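Local coordinates for Lmo0651 protein (Listeria monocytogenes serovar 1/2a, PDB 6EP3) that probably binds DNA as a GntR-family transcription factor, controls expression of the Agr system and mediates virulence, at residues F136-I141 / Y148-V153. Numbering follows the deposited sequence.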
loop_
_atom_site.group_PDB
_atom_site.type_symbol
_atom_site.label_atom_id
_atom_site.label_comp_id
_atom_site.label_asym_id
_atom_site.label_seq_id
_atom_site.Cartn_x
_atom_site.Cartn_y
_atom_site.Cartn_z
ATOM N N PHE B 136 -10.442 -13.563 -6.386
ATOM C CA PHE B 136 -10.531 -14.605 -5.365
ATOM C C PHE B 136 -9.585 -14.305 -4.200
ATOM O O PHE B 136 -9.964 -14.393 -3.018
ATOM C CB PHE B 136 -10.219 -15.964 -5.995
ATOM C CG PHE B 136 -10.226 -17.105 -5.022
ATOM C CD1 PHE B 136 -11.403 -17.770 -4.724
ATOM C CD2 PHE B 136 -9.055 -17.517 -4.406
ATOM C CE1 PHE B 136 -11.413 -18.823 -3.829
ATOM C CE2 PHE B 136 -9.059 -18.569 -3.501
ATOM C CZ PHE B 136 -10.239 -19.221 -3.213
ATOM N N ILE B 137 -8.340 -13.949 -4.519
ATOM C CA ILE B 137 -7.397 -13.583 -3.460
ATOM C C ILE B 137 -7.897 -12.363 -2.687
ATOM O O ILE B 137 -7.789 -12.298 -1.454
ATOM C CB ILE B 137 -5.995 -13.356 -4.053
ATOM C CG1 ILE B 137 -5.442 -14.672 -4.605
ATOM C CG2 ILE B 137 -5.060 -12.771 -3.008
ATOM C CD1 ILE B 137 -4.130 -14.526 -5.353
ATOM N N LEU B 138 -8.481 -11.394 -3.395
ATOM C CA LEU B 138 -8.977 -10.184 -2.743
ATOM C C LEU B 138 -10.136 -10.493 -1.811
ATOM O O LEU B 138 -10.282 -9.860 -0.765
ATOM C CB LEU B 138 -9.419 -9.158 -3.787
ATOM C CG LEU B 138 -8.346 -8.401 -4.571
ATOM C CD1 LEU B 138 -8.994 -7.504 -5.615
ATOM C CD2 LEU B 138 -7.460 -7.596 -3.642
ATOM N N CYS B 139 -10.984 -11.447 -2.187
ATOM C CA CYS B 139 -12.077 -11.867 -1.317
ATOM C C CYS B 139 -11.534 -12.512 -0.044
ATOM O O CYS B 139 -11.995 -12.225 1.077
ATOM C CB CYS B 139 -12.991 -12.826 -2.086
ATOM S SG CYS B 139 -14.508 -13.217 -1.254
ATOM N N LEU B 140 -10.547 -13.396 -0.206
ATOM C CA LEU B 140 -9.864 -13.952 0.959
ATOM C C LEU B 140 -9.351 -12.847 1.877
ATOM O O LEU B 140 -9.528 -12.905 3.100
ATOM C CB LEU B 140 -8.698 -14.833 0.514
ATOM C CG LEU B 140 -9.052 -16.218 -0.015
ATOM C CD1 LEU B 140 -7.778 -16.976 -0.339
ATOM C CD2 LEU B 140 -9.882 -16.968 1.007
ATOM N N ILE B 141 -8.739 -11.817 1.294
ATOM C CA ILE B 141 -8.164 -10.743 2.105
ATOM C C ILE B 141 -9.259 -9.897 2.741
ATOM O O ILE B 141 -9.137 -9.457 3.892
ATOM C CB ILE B 141 -7.206 -9.890 1.258
ATOM C CG1 ILE B 141 -6.036 -10.749 0.793
ATOM C CG2 ILE B 141 -6.711 -8.687 2.054
ATOM C CD1 ILE B 141 -4.987 -9.993 0.051
ATOM N N TYR B 148 -8.187 -0.968 3.763
ATOM C CA TYR B 148 -6.833 -0.514 3.457
ATOM C C TYR B 148 -6.019 -1.645 2.843
ATOM O O TYR B 148 -5.324 -1.455 1.835
ATOM C CB TYR B 148 -6.147 0.020 4.717
ATOM C CG TYR B 148 -6.855 1.196 5.345
ATOM C CD1 TYR B 148 -7.578 1.050 6.522
ATOM C CD2 TYR B 148 -6.789 2.456 4.767
ATOM C CE1 TYR B 148 -8.225 2.127 7.100
ATOM C CE2 TYR B 148 -7.435 3.537 5.334
ATOM C CZ TYR B 148 -8.151 3.365 6.500
ATOM O OH TYR B 148 -8.793 4.438 7.066
ATOM N N GLN B 149 -6.106 -2.837 3.436
ATOM C CA GLN B 149 -5.377 -3.981 2.906
ATOM C C GLN B 149 -5.901 -4.371 1.535
ATOM O O GLN B 149 -5.119 -4.741 0.646
ATOM C CB GLN B 149 -5.468 -5.158 3.873
ATOM C CG GLN B 149 -4.923 -4.860 5.265
ATOM C CD GLN B 149 -5.042 -6.050 6.198
ATOM O OE1 GLN B 149 -5.742 -7.019 5.898
ATOM N NE2 GLN B 149 -4.347 -5.990 7.333
ATOM N N VAL B 150 -7.222 -4.294 1.342
ATOM C CA VAL B 150 -7.773 -4.602 0.022
ATOM C C VAL B 150 -7.213 -3.650 -1.035
ATOM O O VAL B 150 -6.800 -4.081 -2.118
ATOM C CB VAL B 150 -9.313 -4.571 0.057
ATOM C CG1 VAL B 150 -9.882 -4.703 -1.356
ATOM C CG2 VAL B 150 -9.844 -5.677 0.958
ATOM N N ARG B 151 -7.168 -2.350 -0.732
ATOM C CA ARG B 151 -6.659 -1.378 -1.700
ATOM C C ARG B 151 -5.172 -1.588 -1.971
ATOM O O ARG B 151 -4.712 -1.451 -3.114
ATOM C CB ARG B 151 -6.898 0.047 -1.203
ATOM C CG ARG B 151 -8.357 0.453 -1.070
ATOM C CD ARG B 151 -8.468 1.908 -0.625
ATOM N NE ARG B 151 -8.723 2.040 0.808
ATOM C CZ ARG B 151 -9.924 1.993 1.370
ATOM N NH1 ARG B 151 -11.003 1.817 0.623
ATOM N NH2 ARG B 151 -10.046 2.125 2.685
ATOM N N ILE B 152 -4.402 -1.904 -0.929
ATOM C CA ILE B 152 -2.977 -2.176 -1.113
ATOM C C ILE B 152 -2.781 -3.346 -2.069
ATOM O O ILE B 152 -1.989 -3.279 -3.021
ATOM C CB ILE B 152 -2.309 -2.442 0.248
ATOM C CG1 ILE B 152 -2.172 -1.143 1.045
ATOM C CG2 ILE B 152 -0.963 -3.130 0.070
ATOM C CD1 ILE B 152 -1.949 -1.370 2.527
ATOM N N VAL B 153 -3.510 -4.438 -1.835
ATOM C CA VAL B 153 -3.334 -5.606 -2.688
ATOM C C VAL B 153 -3.874 -5.349 -4.089
ATOM O O VAL B 153 -3.360 -5.902 -5.065
ATOM C CB VAL B 153 -3.979 -6.837 -2.034
ATOM C CG1 VAL B 153 -3.763 -8.070 -2.891
ATOM C CG2 VAL B 153 -3.372 -7.040 -0.656
#
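Ile141 and Val153 meet tip to tip, and their contact is the tight point of a helical hairpin that illustrates how two antiparallel helices can be held together largely by aliphatic side chains. CD1 of Ile141 stands 3.4 Å from CG2 of Val153, closer than carbons usually approach, and it also touches CG1 of the same valine. The two branches of Ile141 divide the work. With CG1 anti to the carbonyl carbon (chi1 -63°), the long arm runs on to Val153, whereas CG2 reaches the start of the other segment and lies 4.2 Å from CB of Gln149.

Toward the more exposed flank the fit slackens. Leu138 and Val153 run alongside each other in opposing senses, with CD2 of the leucine 3.8 Å from CG1 of the valine and 3.9 Å from the backbone O of Val150. Val150 itself is held less closely: its CG1 is 4.4 Å from Leu138 CD2, although the CA atoms of Leu138 and Val150 are the nearest CA pair across the two segments, 6.3 Å apart. Leu138 and Val150 are both partly exposed, and a bound 1,2-ethanediol, probably from the crystallisation liquor, lies near the leucine. Helix 77-101 packs against the inner flank, where Val91 meets Ile141 and Phe90 meets both Gln149 and Val153. Gln149 gives only its aliphatic stem to the hairpin; its NE2 is hydrogen-bonded to Thr86 OG1 of the second subunit, so this residue links the intrachain packing to the dimer interface.

The segment axes approach to 9.7 Å and make an angle of 158°, so helices 126-142 and 147-163 are consecutive, nearly antiparallel members of the all-helical bundle characteristic of the FCD domain in FadR-type GntR regulators.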